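Local coordinates for protein porin (Acinetobacter baumannii AB307-0294, PDB 5DL7) that probably works as an outer-membrane porin, a calcium-binding beta-barrel channel that admits small molecules and has been proposed to carry vanillate, at residues Arg34-Asp39 and His404-Thr409; Phe307-Tyr312 and Arg389-Arg394; Lys191-Asp196 and Lys220-Gln225. All coordinates share one frame; numbering follows the deposited sequence.

Each contact involves a strand of the antiparallel beta-barrel of this OprD-family porin, or the end of one; 191-196 and 307-312 lie in connections between barrel strands. Contact 1 joins the first strand, 22-36, to the last, 406-418. Contact 2, centred about 10 Å away and touching it, uses the next strand, 384-395. Contact 3 lies further round, its centre about 31 Å from that of contact 1 and about 27 Å from that of contact 2. Along the chain come 34-39, then contact 3, then contact 2, then 404-409. Contact 1 thus closes the barrel wall, while contact 2 lays a loop against the strand beside that seam.

Contact 1. Residues Arg34-Asp39 and His404-Thr409; sequences RDYKKD and HSANET. With CA (calcium ion), chain D.
Arg34-Asp39 and His404-Thr409 meet as antiparallel neighbours at the seam of the beta-barrel, where strand 22-36 pairs with strand 406-418 and the first and last strands close the wall. Asp35 and Asn407 form the hydrogen-bonded pair, with Asp35 N to Asn407 O and Asn407 N to Asp35 O both 2.9 Å. Non-hydrogen-bonded pairs flank it: Arg34 with Glu408 and Tyr36 with Ala406. Past the strand end the ladder gains one more bond, Lys37 N to Ser405 O at 2.9 Å, and a water links that same carbonyl to Lys38 N.

Arg34 and Glu408 project from one face of the sheet and run side by side. Ala406 CB packs on the Arg34 stem, 3.7 Å from CG. A bend at chi3 (-70°) turns the guanidinium edge to Glu408. Glu408 OE2 has a second cationic partner in Arg410, while Arg34 NH2 also makes a weak bond to Met308 O of an inserted loop. Tyr36 lies on this face too, its CD1 beside His404 CB.

The other face carries Asp35, whose carboxylate swings away from Asn407 to a calcium ion; Asn407 OD1 is hydrogen-bonded to His392 ND1. Asp35 OD1 (2.2 Å), Tyr36 O (2.4 Å) and Asp39 OD1 (2.3 Å) grip the calcium, with a water and Thr44 completing the site. The metal thus ties the turn after strand 22-36 to the strand itself. In the salt bridge, Arg34 NE donates to Glu408 OE1 over 2.7 Å, nearly straight at 160° and in the guanidinium plane, but arrives 58° out of the carboxylate plane.

Contact 2. Residues Phe307-Tyr312 and Arg389-Arg394; sequences FMSSDY and RFSHYR
Ser309 sits against Ser391 and Tyr393 at the heart of this buried contact. Its OG lies 2.9 Å from Ser391 OG, and its CB presses on the root of Tyr393, 3.4 Å from that residue's CB. The Tyr393 ring extends from there along the loop: Ser309 O stands over one of its faces, offset toward the rim, and Ser310 CB comes within 3.7 Å of CE1. With CG anti to the backbone N (chi1 175°), Tyr393 reaches past Ser309 to these later loop residues. Tyr312 slides by in the opposite direction and places its OH at the edge of the Tyr393 ring, in the ring plane, 3.9 Å from CE1. At the other end Met308 crosses Arg389 obliquely. Its chain bends at the last torsion, setting the CE methyl 3.8 Å from Arg389 CB, while the sulphur lies against Ser391 CB.

Arg389, Ser391 and Tyr393 are every second residue of strand 384-395, and all face the inside of the barrel, where the loop between strands 278-288 and 318-327 folds in on the wall, a placement consistent with the inward-folded loops that constrict the channel in the OprD family.

Around this first shell, polar bonds hold the loop in place. A water accepts from Ser309 N at 3.1 Å and is hydrogen-bonded to Ser391 OG at 2.8 Å. Ser309 OG is bound to Glu408 OE1 on the adjoining strand. Glu365 OE1 takes both Ser310 OG and Tyr393 OH, while Tyr312 OH pairs with Ser367. Within the loop, Ser310 OG also accepts from Tyr312 N at 3.2 Å, an ST turn that ends at Tyr312.

Contact 3. Residues Lys191-Asp196 and Lys220-Gln225; sequences KAATTD and KDIYQQ
Thr195 and Ile222 carry the packed side of a contact between two strand connections of the beta-barrel. Lys191-Asp196 belongs to the long segment between strands 159-170 and 198-206, and Lys220-Gln225 covers the tight link from strand 210-219 to strand 223-235. A classic beta bulge opens the latter strand, with Ile222 and Tyr223 both facing Leu219.

On the buried side, Ile222 offers a single methyl. CG1 stands anti to the carbonyl carbon (chi1 -55°) and the chain continues extended (chi2 179°), which carries CD1 out to Thr195 CG2 and to Ala193 CB, each 4.0 Å away. Ile259 from another loop touches both Ala193 and Ile222 and enlarges this apolar patch. The Thr195 hydroxyl is satisfied at the border of the patch: OG1 donates to Lys220 O over a short 2.6 Å, coming from 42° above the carbonyl plane. The methyl of Thr195 is close to the same carbonyl, with CG2 3.4 Å from Lys220 O.

The outer side is looser and rests on charge. Asp196 is exposed, and across these two segments it meets only Lys220, stem and ammonium; Lys220 CD is 3.4 Å from Asp196 OD1. Asp221 OD1 is held by Ser256 N. Thr194 lies at the margin too, its side chain directed away from Lys220-Gln225 while its carbonyl oxygen takes a bond from Lys258 NZ. Lys220 runs straight through its first three torsions and bends only at the last, bringing NZ to the syn lone pair of Asp196 OD1 at 3.1 Å, with OD2 further off at 3.6 Å.

Contact 1. Residues Arg34-Asp39 and His404-Thr409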
loop_
_atom_site.group_PDB
_atom_site.type_symbol
_atom_site.label_atom_id
_atom_site.label_comp_id
_atom_site.label_asym_id
_atom_site.label_seq_id
_atom_site.Cartn_x
_atom_site.Cartn_y
_atom_site.Cartn_z
ATOM N N ARG A 34 9.378 14.741 2.997
ATOM C CA ARG A 34 8.661 15.234 1.826
ATOM C C ARG A 34 8.833 16.820 1.944
ATOM O O ARG A 34 8.185 17.488 2.697
ATOM C CB ARG A 34 7.234 14.820 1.877
ATOM C CG ARG A 34 6.345 15.373 0.766
ATOM C CD ARG A 34 4.932 14.963 0.803
ATOM N NE ARG A 34 4.835 13.508 0.466
ATOM C CZ ARG A 34 3.872 12.695 0.814
ATOM N NH1 ARG A 34 2.764 13.111 1.377
ATOM N NH2 ARG A 34 3.829 11.432 0.333
ATOM N N ASP A 35 9.763 17.321 1.184
ATOM C CA ASP A 35 10.159 18.749 1.298
ATOM C C ASP A 35 9.401 19.474 0.287
ATOM O O ASP A 35 9.678 19.519 -0.940
ATOM C CB ASP A 35 11.623 18.859 1.092
ATOM C CG ASP A 35 12.101 20.289 1.343
ATOM O OD1 ASP A 35 11.289 21.222 1.257
ATOM O OD2 ASP A 35 13.343 20.303 1.569
ATOM N N TYR A 36 8.378 20.188 0.780
ATOM C CA TYR A 36 7.482 20.985 -0.066
ATOM C C TYR A 36 8.208 22.057 -0.785
ATOM O O TYR A 36 9.029 22.788 -0.178
ATOM C CB TYR A 36 6.379 21.614 0.771
ATOM C CG TYR A 36 5.653 20.701 1.609
ATOM C CD1 TYR A 36 4.960 19.604 1.108
ATOM C CD2 TYR A 36 5.611 20.898 3.048
ATOM C CE1 TYR A 36 4.185 18.741 1.910
ATOM C CE2 TYR A 36 4.902 20.069 3.852
ATOM C CZ TYR A 36 4.182 18.936 3.284
ATOM O OH TYR A 36 3.485 18.184 4.157
ATOM N N LYS A 37 7.938 22.245 -2.079
ATOM C CA LYS A 37 8.561 23.317 -2.867
ATOM C C LYS A 37 8.130 24.728 -2.446
ATOM O O LYS A 37 9.004 25.620 -2.472
ATOM C CB LYS A 37 8.423 23.113 -4.353
ATOM C CG LYS A 37 9.177 21.803 -4.665
ATOM C CD LYS A 37 9.892 21.598 -6.019
ATOM C CE LYS A 37 9.009 21.043 -7.126
ATOM N NZ LYS A 37 9.591 21.721 -8.390
ATOM N N LYS A 38 6.867 24.923 -2.090
ATOM C CA LYS A 38 6.293 26.232 -1.829
ATOM C C LYS A 38 5.926 26.415 -0.372
ATOM O O LYS A 38 5.115 27.277 -0.093
ATOM C CB LYS A 38 5.086 26.406 -2.703
ATOM C CG LYS A 38 5.509 26.506 -4.208
ATOM C CD LYS A 38 4.315 26.865 -5.082
ATOM C CE LYS A 38 3.232 25.714 -5.194
ATOM N NZ LYS A 38 1.734 26.133 -5.316
ATOM N N ASP A 39 6.407 25.568 0.565
ATOM C CA ASP A 39 6.264 25.773 2.050
ATOM C C ASP A 39 4.882 26.276 2.437
ATOM O O ASP A 39 4.753 27.411 2.919
ATOM C CB ASP A 39 7.369 26.699 2.598
ATOM C CG ASP A 39 8.751 26.105 2.361
ATOM O OD1 ASP A 39 8.825 24.847 1.999
ATOM O OD2 ASP A 39 9.737 26.864 2.623
ATOM N N HIS A 404 1.100 18.353 -2.498
ATOM C CA HIS A 404 1.767 19.593 -2.838
ATOM C C HIS A 404 3.105 19.270 -3.571
ATOM O O HIS A 404 3.671 18.227 -3.269
ATOM C CB HIS A 404 2.132 20.292 -1.528
ATOM C CG HIS A 404 0.919 20.619 -0.715
ATOM N ND1 HIS A 404 0.363 21.856 -0.762
ATOM C CD2 HIS A 404 0.234 19.930 0.218
ATOM C CE1 HIS A 404 -0.725 21.877 -0.012
ATOM N NE2 HIS A 404 -0.874 20.682 0.521
ATOM N N SER A 405 3.510 20.074 -4.481
ATOM C CA SER A 405 4.848 19.958 -5.164
ATOM C C SER A 405 5.873 19.742 -4.071
ATOM O O SER A 405 5.864 20.501 -3.054
ATOM C CB SER A 405 5.162 21.229 -6.028
ATOM O OG SER A 405 4.158 21.372 -7.013
ATOM N N ALA A 406 6.775 18.773 -4.267
ATOM C CA ALA A 406 7.702 18.393 -3.237
ATOM C C ALA A 406 8.851 17.646 -3.840
ATOM O O ALA A 406 8.721 16.959 -4.876
ATOM C CB ALA A 406 7.002 17.569 -2.164
ATOM N N ASN A 407 9.949 17.635 -3.148
ATOM C CA ASN A 407 11.022 16.695 -3.393
ATOM C C ASN A 407 11.073 15.767 -2.154
ATOM O O ASN A 407 11.274 16.206 -0.992
ATOM C CB ASN A 407 12.343 17.420 -3.490
ATOM C CG ASN A 407 12.446 18.269 -4.738
ATOM O OD1 ASN A 407 11.995 17.942 -5.772
ATOM N ND2 ASN A 407 13.098 19.323 -4.620
ATOM N N GLU A 408 10.755 14.483 -2.426
ATOM C CA GLU A 408 10.465 13.526 -1.346
ATOM C C GLU A 408 11.620 12.503 -1.333
ATOM O O GLU A 408 12.023 12.010 -2.437
ATOM C CB GLU A 408 9.137 12.870 -1.563
ATOM C CG GLU A 408 8.781 11.803 -0.568
ATOM C CD GLU A 408 7.328 11.272 -0.628
ATOM O OE1 GLU A 408 6.474 12.010 -1.144
ATOM O OE2 GLU A 408 7.128 10.166 -0.082
ATOM N N THR A 409 12.154 12.184 -0.158
ATOM C CA THR A 409 13.190 11.209 -0.005
ATOM C C THR A 409 12.679 10.190 1.088
ATOM O O THR A 409 12.044 10.584 2.048
ATOM C CB THR A 409 14.435 11.897 0.630
ATOM O OG1 THR A 409 14.930 12.837 -0.316
ATOM C CG2 THR A 409 15.430 10.866 0.912
HETATM CA CA CA D . 10.422 23.205 1.716
HETATM O O HOH W 1 4.809 22.905 -2.426
HETATM O O HOH W 2 11.884 23.622 0.017
#

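Contact 2. Residues Phe307-Tyr312 and Arg389-Arg394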
loop_
_atom_site.group_PDB
_atom_site.type_symbol
_atom_site.label_atom_id
_atom_site.label_comp_id
_atom_site.label_asym_id
_atom_site.label_seq_id
_atom_site.Cartn_x
_atom_site.Cartn_y
_atom_site.Cartn_z
ATOM N N PHE A 307 2.699 5.510 -6.840
ATOM C CA PHE A 307 3.764 6.573 -6.705
ATOM C C PHE A 307 3.837 7.232 -5.330
ATOM O O PHE A 307 2.800 7.125 -4.566
ATOM C CB PHE A 307 3.455 7.606 -7.786
ATOM C CG PHE A 307 4.118 7.260 -9.132
ATOM C CD1 PHE A 307 3.697 6.182 -9.881
ATOM C CD2 PHE A 307 5.178 7.961 -9.602
ATOM C CE1 PHE A 307 4.267 5.902 -11.140
ATOM C CE2 PHE A 307 5.810 7.649 -10.828
ATOM C CZ PHE A 307 5.357 6.596 -11.588
ATOM N N MET A 308 4.927 7.786 -4.976
ATOM C CA MET A 308 5.307 8.249 -3.669
ATOM C C MET A 308 4.457 9.450 -3.221
ATOM O O MET A 308 4.052 9.524 -2.029
ATOM C CB MET A 308 6.769 8.525 -3.558
ATOM C CG MET A 308 7.536 7.211 -3.691
ATOM S SD MET A 308 9.348 7.620 -4.006
ATOM C CE MET A 308 9.804 8.542 -2.573
ATOM N N SER A 309 4.238 10.410 -4.124
ATOM C CA SER A 309 3.933 11.778 -3.676
ATOM C C SER A 309 2.453 12.169 -4.016
ATOM O O SER A 309 2.114 13.319 -3.716
ATOM C CB SER A 309 4.864 12.817 -4.297
ATOM O OG SER A 309 6.200 12.473 -3.939
ATOM N N SER A 310 1.685 11.287 -4.664
ATOM C CA SER A 310 0.274 11.516 -4.958
ATOM C C SER A 310 -0.351 10.174 -5.231
ATOM O O SER A 310 0.342 9.231 -5.642
ATOM C CB SER A 310 0.111 12.374 -6.246
ATOM O OG SER A 310 -1.262 12.513 -6.736
ATOM N N ASP A 311 -1.674 10.120 -5.191
ATOM C CA ASP A 311 -2.424 8.942 -5.559
ATOM C C ASP A 311 -2.754 8.811 -7.024
ATOM O O ASP A 311 -3.164 7.679 -7.415
ATOM C CB ASP A 311 -3.591 8.701 -4.642
ATOM C CG ASP A 311 -4.724 9.517 -4.835
ATOM O OD1 ASP A 311 -4.893 10.327 -5.809
ATOM O OD2 ASP A 311 -5.776 9.079 -4.349
ATOM N N TYR A 312 -2.640 9.874 -7.802
ATOM C CA TYR A 312 -2.922 9.840 -9.280
ATOM C C TYR A 312 -4.293 9.288 -9.603
ATOM O O TYR A 312 -4.534 8.882 -10.729
ATOM C CB TYR A 312 -1.792 9.120 -10.044
ATOM C CG TYR A 312 -0.555 9.930 -10.210
ATOM C CD1 TYR A 312 0.390 9.895 -9.270
ATOM C CD2 TYR A 312 -0.310 10.596 -11.334
ATOM C CE1 TYR A 312 1.559 10.687 -9.355
ATOM C CE2 TYR A 312 0.816 11.365 -11.508
ATOM C CZ TYR A 312 1.757 11.401 -10.531
ATOM O OH TYR A 312 2.892 12.204 -10.603
ATOM N N ARG A 389 14.844 5.957 -1.926
ATOM C CA ARG A 389 13.843 6.381 -2.865
ATOM C C ARG A 389 13.800 7.890 -2.872
ATOM O O ARG A 389 13.767 8.565 -1.828
ATOM C CB ARG A 389 12.503 5.817 -2.527
ATOM C CG ARG A 389 12.330 4.344 -2.916
ATOM C CD ARG A 389 10.977 3.762 -2.385
ATOM N NE ARG A 389 11.068 3.639 -0.947
ATOM C CZ ARG A 389 10.011 3.332 -0.169
ATOM N NH1 ARG A 389 8.811 3.124 -0.785
ATOM N NH2 ARG A 389 10.133 3.143 1.153
ATOM N N PHE A 390 13.654 8.418 -4.098
ATOM C CA PHE A 390 13.536 9.882 -4.339
ATOM C C PHE A 390 12.428 10.165 -5.355
ATOM O O PHE A 390 12.369 9.512 -6.384
ATOM C CB PHE A 390 14.818 10.413 -4.889
ATOM C CG PHE A 390 16.010 10.139 -4.095
ATOM C CD1 PHE A 390 16.376 11.054 -2.998
ATOM C CD2 PHE A 390 16.838 9.002 -4.350
ATOM C CE1 PHE A 390 17.543 10.649 -2.195
ATOM C CE2 PHE A 390 17.988 8.683 -3.553
ATOM C CZ PHE A 390 18.324 9.544 -2.527
ATOM N N SER A 391 11.633 11.168 -5.106
ATOM C CA SER A 391 10.550 11.568 -5.978
ATOM C C SER A 391 10.679 13.123 -6.163
ATOM O O SER A 391 10.648 13.837 -5.197
ATOM C CB SER A 391 9.258 11.216 -5.410
ATOM O OG SER A 391 8.154 11.929 -5.963
ATOM N N HIS A 392 10.691 13.561 -7.399
ATOM C CA HIS A 392 10.512 14.980 -7.689
ATOM C C HIS A 392 9.062 15.019 -8.257
ATOM O O HIS A 392 8.799 14.575 -9.381
ATOM C CB HIS A 392 11.506 15.442 -8.837
ATOM C CG HIS A 392 11.245 16.885 -9.347
ATOM N ND1 HIS A 392 10.956 17.935 -8.524
ATOM C CD2 HIS A 392 11.128 17.398 -10.623
ATOM C CE1 HIS A 392 10.792 19.060 -9.234
ATOM N NE2 HIS A 392 10.847 18.740 -10.513
ATOM N N TYR A 393 8.236 15.688 -7.509
ATOM C CA TYR A 393 6.800 15.765 -7.752
ATOM C C TYR A 393 6.358 17.203 -7.929
ATOM O O TYR A 393 6.694 18.112 -7.133
ATOM C CB TYR A 393 6.047 15.102 -6.562
ATOM C CG TYR A 393 4.548 15.269 -6.710
ATOM C CD1 TYR A 393 3.812 14.581 -7.638
ATOM C CD2 TYR A 393 3.904 16.166 -5.823
ATOM C CE1 TYR A 393 2.420 14.816 -7.746
ATOM C CE2 TYR A 393 2.528 16.406 -5.963
ATOM C CZ TYR A 393 1.818 15.685 -6.874
ATOM O OH TYR A 393 0.393 15.959 -7.041
ATOM N N ARG A 394 5.579 17.448 -9.006
ATOM C CA ARG A 394 5.031 18.789 -9.188
ATOM C C ARG A 394 3.538 18.686 -9.477
ATOM O O ARG A 394 3.060 17.718 -10.180
ATOM C CB ARG A 394 5.632 19.392 -10.386
ATOM C CG ARG A 394 7.162 19.469 -10.479
ATOM C CD ARG A 394 7.602 20.100 -11.848
ATOM N NE ARG A 394 7.222 19.269 -13.032
ATOM C CZ ARG A 394 7.274 19.740 -14.250
ATOM N NH1 ARG A 394 6.894 19.074 -15.288
ATOM N NH2 ARG A 394 7.764 21.012 -14.420
HETATM O O HOH W 3 5.844 10.571 -6.823
#

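Contact 3. Residues Lys191-Asp196 and Lys220-Gln225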
loop_
_atom_site.group_PDB
_atom_site.type_symbol
_atom_site.label_atom_id
_atom_site.label_comp_id
_atom_site.label_asym_id
_atom_site.label_seq_id
_atom_site.Cartn_x
_atom_site.Cartn_y
_atom_site.Cartn_z
ATOM N N LYS A 191 -16.801 14.780 2.518
ATOM C CA LYS A 191 -16.072 14.791 3.800
ATOM C C LYS A 191 -15.358 13.502 3.907
ATOM O O LYS A 191 -15.683 12.606 3.137
ATOM C CB LYS A 191 -17.114 14.967 4.938
ATOM C CG LYS A 191 -18.159 13.809 5.065
ATOM C CD LYS A 191 -19.132 14.080 6.218
ATOM C CE LYS A 191 -18.451 13.962 7.534
ATOM N NZ LYS A 191 -19.491 14.345 8.501
ATOM N N ALA A 192 -14.477 13.396 4.879
ATOM C CA ALA A 192 -13.968 12.080 5.319
ATOM C C ALA A 192 -15.074 11.547 6.259
ATOM O O ALA A 192 -15.703 12.311 7.026
ATOM C CB ALA A 192 -12.648 12.282 6.069
ATOM N N ALA A 193 -15.387 10.276 6.271
ATOM C CA ALA A 193 -16.414 9.711 7.072
ATOM C C ALA A 193 -16.033 8.383 7.655
ATOM O O ALA A 193 -15.189 7.686 7.152
ATOM C CB ALA A 193 -17.699 9.497 6.282
ATOM N N THR A 194 -16.709 8.031 8.734
ATOM C CA THR A 194 -16.484 6.728 9.322
ATOM C C THR A 194 -17.825 6.011 9.390
ATOM O O THR A 194 -18.935 6.573 9.357
ATOM C CB THR A 194 -15.812 6.749 10.676
ATOM O OG1 THR A 194 -16.711 7.455 11.526
ATOM C CG2 THR A 194 -14.455 7.436 10.690
ATOM N N THR A 195 -17.738 4.721 9.639
ATOM C CA THR A 195 -18.916 3.878 9.727
ATOM C C THR A 195 -18.670 2.638 10.554
ATOM O O THR A 195 -17.562 2.436 11.016
ATOM C CB THR A 195 -19.402 3.543 8.226
ATOM O OG1 THR A 195 -20.725 3.008 8.250
ATOM C CG2 THR A 195 -18.435 2.606 7.574
ATOM N N ASP A 196 -19.643 1.784 10.692
ATOM C CA ASP A 196 -19.330 0.726 11.570
ATOM C C ASP A 196 -18.962 -0.596 11.004
ATOM O O ASP A 196 -18.838 -1.569 11.800
ATOM C CB ASP A 196 -20.301 0.532 12.562
ATOM C CG ASP A 196 -21.567 0.309 12.031
ATOM O OD1 ASP A 196 -21.745 -0.120 10.936
ATOM O OD2 ASP A 196 -22.482 0.797 12.795
ATOM N N LYS A 220 -20.175 0.315 4.785
ATOM C CA LYS A 220 -21.629 0.498 5.116
ATOM C C LYS A 220 -21.957 2.011 5.096
ATOM O O LYS A 220 -21.246 2.822 5.708
ATOM C CB LYS A 220 -21.905 -0.025 6.484
ATOM C CG LYS A 220 -23.411 0.099 6.814
ATOM C CD LYS A 220 -23.603 -0.479 8.165
ATOM C CE LYS A 220 -25.034 -0.322 8.694
ATOM N NZ LYS A 220 -24.721 -0.178 10.162
ATOM N N ASP A 221 -22.978 2.406 4.323
ATOM C CA ASP A 221 -23.520 3.795 4.222
ATOM C C ASP A 221 -22.541 4.728 3.574
ATOM O O ASP A 221 -22.721 5.970 3.653
ATOM C CB ASP A 221 -23.920 4.224 5.659
ATOM C CG ASP A 221 -25.154 3.592 6.128
ATOM O OD1 ASP A 221 -26.118 3.446 5.385
ATOM O OD2 ASP A 221 -25.200 3.281 7.344
ATOM N N ILE A 222 -21.501 4.244 2.883
ATOM C CA ILE A 222 -20.523 5.020 2.202
ATOM C C ILE A 222 -20.410 4.652 0.737
ATOM O O ILE A 222 -20.791 5.401 -0.110
ATOM C CB ILE A 222 -19.155 5.105 2.898
ATOM C CG1 ILE A 222 -19.362 5.626 4.375
ATOM C CG2 ILE A 222 -18.257 6.031 2.133
ATOM C CD1 ILE A 222 -18.064 5.706 5.137
ATOM N N TYR A 223 -19.931 3.453 0.460
ATOM C CA TYR A 223 -19.796 3.036 -0.968
ATOM C C TYR A 223 -19.902 1.515 -1.090
ATOM O O TYR A 223 -19.586 0.788 -0.127
ATOM C CB TYR A 223 -18.594 3.563 -1.657
ATOM C CG TYR A 223 -17.276 3.042 -1.195
ATOM C CD1 TYR A 223 -16.865 1.740 -1.583
ATOM C CD2 TYR A 223 -16.398 3.706 -0.404
ATOM C CE1 TYR A 223 -15.636 1.264 -1.175
ATOM C CE2 TYR A 223 -15.149 3.237 -0.024
ATOM C CZ TYR A 223 -14.733 2.013 -0.316
ATOM O OH TYR A 223 -13.551 1.447 0.060
ATOM N N GLN A 224 -20.225 1.098 -2.324
ATOM C CA GLN A 224 -20.021 -0.314 -2.783
ATOM C C GLN A 224 -18.992 -0.250 -3.879
ATOM O O GLN A 224 -18.987 0.688 -4.683
ATOM C CB GLN A 224 -21.329 -0.975 -3.288
ATOM C CG GLN A 224 -22.198 -1.253 -2.138
ATOM C CD GLN A 224 -23.529 -1.869 -2.563
ATOM O OE1 GLN A 224 -24.624 -1.736 -1.814
ATOM N NE2 GLN A 224 -23.502 -2.468 -3.715
ATOM N N GLN A 225 -18.165 -1.270 -3.981
ATOM C CA GLN A 225 -17.070 -1.297 -4.924
ATOM C C GLN A 225 -16.856 -2.741 -5.485
ATOM O O GLN A 225 -16.879 -3.637 -4.663
ATOM C CB GLN A 225 -15.834 -0.705 -4.345
ATOM C CG GLN A 225 -14.618 -0.672 -5.227
ATOM C CD GLN A 225 -13.480 0.026 -4.485
ATOM O OE1 GLN A 225 -12.725 -0.586 -3.739
ATOM N NE2 GLN A 225 -13.394 1.362 -4.707
#